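Local coordinates for cupin domain-containing protein (Rhodopseudomonas palustris, PDB 3LAG) that is of unknown function but has a cupin beta-barrel fold and binds metal ions, with nickel held by a cluster of histidines, at residues G31-G36 / V75-R80; M37-V42 / F89-L94; V41-D46 / A61-G66. All blocks are in the same frame, centred on the assembly; numbering follows the deposited sequence.

Interactions 1 and 2 are adjacent and touch directly near the nickel site, with His35 CE1 packing 3.3 Å from Glu91 OE2; interaction 3 lies about 18 Å from interaction 1, centre to centre, and away from the metal sites. Interaction 2 is largely buried, an antiparallel ladder with one aliphatic face and one bearing Tyr39 and two glutamates, whose far end reaches a calcium ion at the subunit boundary. Interaction 1 is partly buried: its imidazoles converge on nickel, while His32, Thr34 and Gln76 lie at the surface. Interaction 3 shares Val41 and Val42 with interaction 2, yet beyond strand 39-43 its chemistry changes to a carboxylate gripped by a lysine and a threonine on an exposed turn.

Interaction 1 of 3, residues G31-G36 / V75-R80; sequences GHHTHG and VQHDVR. With NI (nickel (II) ion), chain F.
His33 and His77 face each other as an antiparallel hydrogen-bonded pair, with His33 N to His77 O at 2.9 Å and the return bond from His77 N to His33 O, and both imidazoles leave the same face of the sheet to meet at nickel. Followed outward, the His33 side chain starts at CB, on the face that also carries His77, and CG is held between the backbone N and the carbonyl carbon (chi1 56°), which folds the ring back over the neighbouring strand. CG and ND1 therefore pass above His77 O, which lies over one ring face. ND1 gives its hydrogen to Gly31 O at 2.9 Å, almost in the ring plane; this bond fixes the rotation of the imidazole and identifies ND1 as the protonated nitrogen. His33 CD2 lies 3.9 Å from His77 CD2, His33 CE1 comes closer to that same atom at 3.4 Å, and at the tip His33 NE2 binds nickel at 2.1 Å.

His35 NE2 and His77 NE2 are the other histidine ligands; a water 2.4 Å from nickel and two further atoms add to the shell. The His77 ring is clamped between valines: Val79 CG2 lies over the centre of one face, while Val75 CG1 covers the opposite face nearer its rim. His35, whose ring also stacks on Tyr39, is held at its backbone by the bond from His35 N to Val75 O.

On the opposite face of the sheet Thr34 and Gln76 lie side by side in van der Waals contact, Thr34 CG2 3.6 Å from Gln76 OE1.

The His-x-His pair His33 and His35, the latter from the loop just beyond the strand, with the later His77, matches the usual cupin metal site. NE2 of His33 and NE2 of His77 are 3.1 Å apart because both nitrogens coordinate nickel, and neither donates a hydrogen bond to the other.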
# COMPACT_ATOMS: atom_id res chain seq x y z
N GLY B 31 -9.96 -16.20 9.99
CA GLY B 31 -11.05 -16.25 10.95
C GLY B 31 -11.95 -15.03 10.79
O GLY B 31 -11.52 -13.98 10.32
N HIS B 32 -13.21 -15.19 11.16
CA HIS B 32 -14.17 -14.10 11.10
C HIS B 32 -13.75 -12.96 12.01
O HIS B 32 -13.33 -13.18 13.16
CB HIS B 32 -15.56 -14.60 11.52
CG HIS B 32 -16.65 -13.63 11.21
ND1 HIS B 32 -16.97 -12.57 12.04
CD2 HIS B 32 -17.49 -13.55 10.16
CE1 HIS B 32 -17.96 -11.88 11.51
NE2 HIS B 32 -18.30 -12.45 10.37
N HIS B 33 -13.83 -11.74 11.50
CA HIS B 33 -13.46 -10.57 12.27
C HIS B 33 -14.31 -9.42 11.79
O HIS B 33 -14.91 -9.49 10.72
CB HIS B 33 -11.97 -10.27 12.11
CG HIS B 33 -11.54 -10.09 10.69
ND1 HIS B 33 -11.21 -11.15 9.87
CD2 HIS B 33 -11.42 -8.97 9.93
CE1 HIS B 33 -10.88 -10.69 8.67
NE2 HIS B 33 -11.00 -9.38 8.69
N THR B 34 -14.37 -8.37 12.59
CA THR B 34 -15.04 -7.15 12.19
C THR B 34 -14.03 -6.04 12.07
O THR B 34 -12.97 -6.06 12.70
CB THR B 34 -16.15 -6.75 13.18
OG1 THR B 34 -15.55 -6.30 14.40
CG2 THR B 34 -17.06 -7.93 13.45
N HIS B 35 -14.37 -5.07 11.23
CA HIS B 35 -13.52 -3.92 10.98
C HIS B 35 -14.06 -2.70 11.69
O HIS B 35 -15.18 -2.27 11.41
CB HIS B 35 -13.42 -3.71 9.48
CG HIS B 35 -12.46 -4.64 8.84
ND1 HIS B 35 -11.11 -4.38 8.80
CD2 HIS B 35 -12.62 -5.85 8.26
CE1 HIS B 35 -10.48 -5.37 8.21
NE2 HIS B 35 -11.38 -6.28 7.87
N GLY B 36 -13.27 -2.16 12.60
CA GLY B 36 -13.69 -0.97 13.33
C GLY B 36 -13.15 0.32 12.75
O GLY B 36 -13.47 1.39 13.25
N VAL B 75 -17.41 -3.64 7.94
CA VAL B 75 -17.21 -4.90 7.24
C VAL B 75 -17.01 -6.02 8.26
O VAL B 75 -16.25 -5.86 9.22
CB VAL B 75 -16.00 -4.84 6.29
CG1 VAL B 75 -15.60 -6.23 5.80
CG2 VAL B 75 -16.31 -3.92 5.11
N GLN B 76 -17.72 -7.13 8.05
CA GLN B 76 -17.61 -8.32 8.89
C GLN B 76 -17.42 -9.50 7.97
O GLN B 76 -18.26 -9.76 7.10
CB GLN B 76 -18.90 -8.56 9.69
CG GLN B 76 -19.35 -7.42 10.59
CD GLN B 76 -20.55 -7.81 11.44
OE1 GLN B 76 -20.52 -7.67 12.66
NE2 GLN B 76 -21.60 -8.29 10.80
N HIS B 77 -16.32 -10.23 8.13
CA HIS B 77 -16.04 -11.31 7.19
C HIS B 77 -14.98 -12.27 7.72
O HIS B 77 -14.21 -11.93 8.63
CB HIS B 77 -15.67 -10.77 5.79
CG HIS B 77 -14.43 -9.92 5.75
ND1 HIS B 77 -14.09 -9.15 4.66
CD2 HIS B 77 -13.45 -9.71 6.67
CE1 HIS B 77 -12.96 -8.51 4.89
NE2 HIS B 77 -12.55 -8.84 6.10
N ASP B 78 -14.94 -13.46 7.13
CA ASP B 78 -13.77 -14.32 7.21
C ASP B 78 -13.14 -14.29 5.82
O ASP B 78 -13.86 -14.32 4.83
CB ASP B 78 -14.19 -15.75 7.55
CG ASP B 78 -13.01 -16.71 7.73
OD1 ASP B 78 -11.86 -16.25 7.93
OD2 ASP B 78 -13.28 -17.92 7.71
N VAL B 79 -11.82 -14.22 5.74
CA VAL B 79 -11.15 -14.24 4.46
C VAL B 79 -10.29 -15.49 4.39
O VAL B 79 -9.56 -15.80 5.33
CB VAL B 79 -10.36 -12.95 4.25
CG1 VAL B 79 -9.36 -13.12 3.13
CG2 VAL B 79 -11.34 -11.80 3.98
N ARG B 80 -10.40 -16.21 3.29
CA ARG B 80 -9.74 -17.50 3.15
C ARG B 80 -9.03 -17.63 1.83
O ARG B 80 -9.35 -16.94 0.86
CB ARG B 80 -10.77 -18.61 3.25
CG ARG B 80 -11.69 -18.46 4.45
CD ARG B 80 -12.69 -19.59 4.53
NE ARG B 80 -12.08 -20.87 4.85
CZ ARG B 80 -11.95 -21.37 6.08
NH1 ARG B 80 -11.40 -22.56 6.26
NH2 ARG B 80 -12.38 -20.68 7.12
NI NI F . -10.77 -8.13 7.03
O HOH W 1 -8.61 -7.74 7.86

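Interaction 2 of 3, residues M37-V42 / F89-L94. With CA (calcium ion), chain D.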
# COMPACT_ATOMS: atom_id res chain seq x y z
N MSE B 37 -12.33 0.20 11.69
CA MSE B 37 -11.71 1.35 11.05
C MSE B 37 -11.89 1.26 9.54
O MSE B 37 -11.78 0.17 8.96
CB MSE B 37 -10.21 1.41 11.37
CG MSE B 37 -9.88 1.78 12.80
SE MSE B 37 -8.03 1.67 13.18
CE MSE B 37 -7.95 -0.22 13.62
N ASP B 38 -12.16 2.39 8.90
CA ASP B 38 -12.07 2.47 7.45
C ASP B 38 -10.67 2.04 7.05
O ASP B 38 -9.70 2.25 7.79
CB ASP B 38 -12.30 3.90 6.96
CG ASP B 38 -13.72 4.39 7.20
OD1 ASP B 38 -14.64 3.61 7.52
OD2 ASP B 38 -13.91 5.60 7.05
N TYR B 39 -10.56 1.46 5.86
CA TYR B 39 -9.28 0.94 5.44
C TYR B 39 -9.11 0.90 3.93
O TYR B 39 -10.05 1.15 3.17
CB TYR B 39 -8.98 -0.42 6.07
CG TYR B 39 -9.89 -1.56 5.68
CD1 TYR B 39 -9.51 -2.49 4.73
CD2 TYR B 39 -11.13 -1.72 6.29
CE1 TYR B 39 -10.32 -3.54 4.39
CE2 TYR B 39 -11.96 -2.78 5.95
CZ TYR B 39 -11.55 -3.68 5.00
OH TYR B 39 -12.36 -4.73 4.67
N VAL B 40 -7.87 0.63 3.53
CA VAL B 40 -7.49 0.47 2.15
C VAL B 40 -6.77 -0.87 2.02
O VAL B 40 -5.96 -1.23 2.88
CB VAL B 40 -6.52 1.60 1.72
CG1 VAL B 40 -5.93 1.35 0.32
CG2 VAL B 40 -7.20 2.96 1.80
N VAL B 41 -7.11 -1.61 0.97
CA VAL B 41 -6.42 -2.84 0.64
C VAL B 41 -5.49 -2.58 -0.54
O VAL B 41 -5.91 -2.01 -1.56
CB VAL B 41 -7.43 -3.94 0.24
CG1 VAL B 41 -6.71 -5.23 -0.17
CG2 VAL B 41 -8.40 -4.19 1.39
N VAL B 42 -4.24 -3.00 -0.40
CA VAL B 42 -3.28 -2.94 -1.50
C VAL B 42 -2.84 -4.36 -1.81
O VAL B 42 -2.02 -4.93 -1.08
CB VAL B 42 -2.04 -2.09 -1.17
CG1 VAL B 42 -1.11 -2.03 -2.37
CG2 VAL B 42 -2.47 -0.68 -0.75
N PHE B 89 -1.50 -9.21 0.69
CA PHE B 89 -2.00 -7.85 0.57
C PHE B 89 -1.65 -7.07 1.82
O PHE B 89 -1.46 -7.66 2.89
CB PHE B 89 -3.51 -7.81 0.32
CG PHE B 89 -4.33 -8.48 1.39
CD1 PHE B 89 -4.87 -7.75 2.44
CD2 PHE B 89 -4.60 -9.83 1.32
CE1 PHE B 89 -5.64 -8.37 3.41
CE2 PHE B 89 -5.37 -10.46 2.30
CZ PHE B 89 -5.89 -9.72 3.34
N LEU B 90 -1.54 -5.76 1.67
CA LEU B 90 -1.43 -4.86 2.81
C LEU B 90 -2.79 -4.26 3.09
O LEU B 90 -3.57 -3.97 2.18
CB LEU B 90 -0.38 -3.77 2.56
CG LEU B 90 1.07 -4.13 2.91
CD1 LEU B 90 1.56 -5.38 2.19
CD2 LEU B 90 2.00 -2.95 2.63
N GLU B 91 -3.09 -4.11 4.37
CA GLU B 91 -4.29 -3.44 4.80
C GLU B 91 -3.89 -2.23 5.61
O GLU B 91 -3.14 -2.33 6.59
CB GLU B 91 -5.10 -4.39 5.64
CG GLU B 91 -6.57 -4.18 5.48
CD GLU B 91 -7.35 -5.40 5.87
OE1 GLU B 91 -7.88 -6.09 4.97
OE2 GLU B 91 -7.40 -5.67 7.08
N ILE B 92 -4.42 -1.08 5.21
CA ILE B 92 -4.06 0.20 5.80
C ILE B 92 -5.30 0.75 6.50
O ILE B 92 -6.28 1.12 5.84
CB ILE B 92 -3.55 1.18 4.72
CG1 ILE B 92 -2.33 0.59 3.99
CG2 ILE B 92 -3.19 2.52 5.35
CD1 ILE B 92 -2.66 -0.16 2.71
N GLU B 93 -5.28 0.76 7.83
CA GLU B 93 -6.42 1.16 8.64
C GLU B 93 -6.18 2.56 9.19
O GLU B 93 -5.10 2.87 9.68
CB GLU B 93 -6.61 0.18 9.79
CG GLU B 93 -6.96 -1.22 9.37
CD GLU B 93 -7.04 -2.15 10.55
OE1 GLU B 93 -5.97 -2.59 11.03
OE2 GLU B 93 -8.16 -2.43 11.01
N LEU B 94 -7.21 3.41 9.10
CA LEU B 94 -7.10 4.79 9.57
C LEU B 94 -7.67 4.95 10.98
O LEU B 94 -8.76 4.44 11.28
CB LEU B 94 -7.82 5.76 8.63
CG LEU B 94 -7.26 5.87 7.21
CD1 LEU B 94 -5.73 5.88 7.26
CD2 LEU B 94 -7.77 4.73 6.31
CA CA D . -14.66 7.84 7.49
O HOH W 2 -10.67 -2.02 10.14
O HOH W 3 -16.96 7.08 7.44
O HOH W 4 -15.05 6.83 5.09
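Tyr39 meets Glu91 because its CG sits between the backbone N and the carbonyl carbon (chi1 65°), while the Glu91 chain, with chi1 at an unusual -146°, runs extended toward the ring. Glu91 CG comes to 3.5 Å from Tyr39 CD1, and Glu91 OE1 passes Tyr39 CE1. Beside them, Met37, a selenomethionine, carries CE across the Glu93 chain at about a right angle, to 3.4 Å from Glu93 OE2. A water ties this end together by donating to both Met37 O and Glu93 OE2, each at 2.7 Å.

Beneath these side chains the backbones form a regular antiparallel ladder, their short axes 165° apart. Val40 with Ile92 and Val42 with Leu90 are hydrogen-bonded pairs; Tyr39 with Glu93 and Val41 with Glu91 alternate with them as non-hydrogen-bonded pairs. The bond from Ile92 N to Val40 O is 2.8 Å long and lies in the carbonyl plane. The sheet consequently has two characters: Tyr39, Val41, Glu91 and Glu93 project from one face, the Glu91 side chain coming within about 4 Å of nickel at nearest atoms, whereas Val40, Val42, Leu90 and Ile92 make an aliphatic face, where Val42 CB lies 4.4 Å from Leu90 CB.

At the ladder's end, Leu94 N bonds to Asp38 O. Asp38 OD2 binds calcium at 2.4 Å, and OD1 accepts from Ala73 N, so the two carboxylate oxygens have separate tasks. Asp15 and Glu16 of the second subunit bind the same calcium, making it a bridge between subunits.

Within the cupin barrel, strand 39-43 runs between strands 87-94 and 69-71, and strand 17-24 flanks 87-94 on its other edge; the aliphatic face packs on Val17, Val42 and Met44 of the second subunit.

Interaction 3 of 3, residues V41-D46 / A61-G66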
# COMPACT_ATOMS: atom_id res chain seq x y z
N VAL B 41 -7.11 -1.61 0.97
CA VAL B 41 -6.42 -2.84 0.64
C VAL B 41 -5.49 -2.58 -0.54
O VAL B 41 -5.91 -2.01 -1.56
CB VAL B 41 -7.43 -3.94 0.24
CG1 VAL B 41 -6.71 -5.23 -0.17
CG2 VAL B 41 -8.40 -4.19 1.39
N VAL B 42 -4.24 -3.00 -0.40
CA VAL B 42 -3.28 -2.94 -1.50
C VAL B 42 -2.84 -4.36 -1.81
O VAL B 42 -2.02 -4.93 -1.08
CB VAL B 42 -2.04 -2.09 -1.17
CG1 VAL B 42 -1.11 -2.03 -2.37
CG2 VAL B 42 -2.47 -0.68 -0.75
N PRO B 43 -3.39 -4.95 -2.88
CA PRO B 43 -2.93 -6.29 -3.23
C PRO B 43 -1.50 -6.24 -3.73
O PRO B 43 -1.12 -5.38 -4.54
CB PRO B 43 -3.87 -6.69 -4.37
CG PRO B 43 -5.09 -5.81 -4.18
CD PRO B 43 -4.51 -4.51 -3.72
N MSE B 44 -0.70 -7.17 -3.24
CA MSE B 44 0.70 -7.27 -3.66
C MSE B 44 0.91 -8.34 -4.72
O MSE B 44 2.00 -8.48 -5.28
CB MSE B 44 1.59 -7.56 -2.45
CG MSE B 44 1.54 -6.49 -1.35
SE MSE B 44 1.96 -4.68 -1.96
CE MSE B 44 3.66 -5.03 -2.81
N ALA B 45 -0.14 -9.10 -5.00
CA ALA B 45 -0.07 -10.15 -6.00
C ALA B 45 -1.47 -10.38 -6.52
O ALA B 45 -2.43 -10.20 -5.78
CB ALA B 45 0.47 -11.40 -5.38
N ASP B 46 -1.61 -10.75 -7.79
CA ASP B 46 -2.92 -11.10 -8.32
C ASP B 46 -3.41 -12.33 -7.58
O ASP B 46 -2.64 -13.23 -7.27
CB ASP B 46 -2.84 -11.42 -9.82
CG ASP B 46 -2.40 -10.23 -10.67
OD1 ASP B 46 -2.31 -9.09 -10.17
OD2 ASP B 46 -2.13 -10.45 -11.86
N ALA B 61 -13.09 -12.55 -4.20
CA ALA B 61 -12.59 -11.23 -4.56
C ALA B 61 -11.44 -11.38 -5.55
O ALA B 61 -10.50 -12.16 -5.33
CB ALA B 61 -12.14 -10.48 -3.32
N GLN B 62 -11.53 -10.61 -6.63
CA GLN B 62 -10.51 -10.61 -7.66
C GLN B 62 -9.50 -9.49 -7.41
O GLN B 62 -9.73 -8.33 -7.76
CB GLN B 62 -11.16 -10.48 -9.04
CG GLN B 62 -12.13 -11.61 -9.33
CD GLN B 62 -11.47 -12.97 -9.36
OE1 GLN B 62 -11.82 -13.87 -8.58
NE2 GLN B 62 -10.49 -13.14 -10.24
N LEU B 63 -8.39 -9.87 -6.78
CA LEU B 63 -7.34 -8.92 -6.41
C LEU B 63 -6.38 -8.69 -7.56
O LEU B 63 -5.89 -9.65 -8.14
CB LEU B 63 -6.52 -9.46 -5.23
CG LEU B 63 -7.28 -9.82 -3.96
CD1 LEU B 63 -6.32 -10.30 -2.88
CD2 LEU B 63 -8.11 -8.64 -3.48
N LYS B 64 -6.09 -7.42 -7.87
CA LYS B 64 -5.13 -7.10 -8.91
C LYS B 64 -3.98 -6.34 -8.28
O LYS B 64 -4.18 -5.34 -7.58
CB LYS B 64 -5.78 -6.27 -10.02
CG LYS B 64 -4.83 -5.87 -11.15
CD LYS B 64 -4.37 -7.10 -11.91
CE LYS B 64 -3.15 -6.80 -12.77
NZ LYS B 64 -2.63 -8.05 -13.37
N THR B 65 -2.77 -6.84 -8.50
CA THR B 65 -1.55 -6.20 -8.00
C THR B 65 -1.56 -4.69 -8.17
O THR B 65 -1.75 -4.18 -9.28
CB THR B 65 -0.33 -6.71 -8.75
OG1 THR B 65 -0.23 -8.13 -8.61
CG2 THR B 65 0.94 -6.09 -8.18
N GLY B 66 -1.36 -3.98 -7.07
CA GLY B 66 -1.23 -2.55 -7.12
C GLY B 66 -2.49 -1.76 -7.37
O GLY B 66 -2.42 -0.55 -7.50
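Pro43 packs its ring against the backbone and CB of the facing segment: CB lies 3.9 Å from Leu63 CB and 3.5 Å from Lys64 O, so the close fit joins one apolar side chain to another and to a carbonyl. Pro43 O then accepts from Gly66 N at 2.9 Å, a nearly straight bond (178° at the hydrogen). This inner side is buried, with Leu63 also reaching Tyr69 and Met49.

The exposed side depends on polar bonds. Asp46 OD1 receives two donors from Thr65: N approaches nearly along the C-O axis, while OG1 comes from above the carboxylate plane, each at 2.8 Å. Both segments leave strands of the cupin beta-barrel here, 39-43 and 58-63, and the Asp46 carboxylate joins the turn leading into strand 47-52 to the loop following 58-63. Its other oxygen, OD2, forms a salt bridge with Lys64 NZ at 2.9 Å. The lysine reaches it because its chain bends at the second torsion (chi2 65°) and then runs alongside the aspartate, Lys64 CD passing 3.4 Å from Asp46 OD1.

An alanine in place of Thr65 would remove the hydroxyl and is likely to leave Asp46 OD1 with the backbone N-H as its remaining donor from that residue, making the carboxylate freer to turn.

Thr65 CG2 makes a looser approach to Met44 O, at 3.9 Å, and the residue also packs on Met44 of the second subunit, while Gly66 O accepts a hydrogen bond from Gln11 of that subunit.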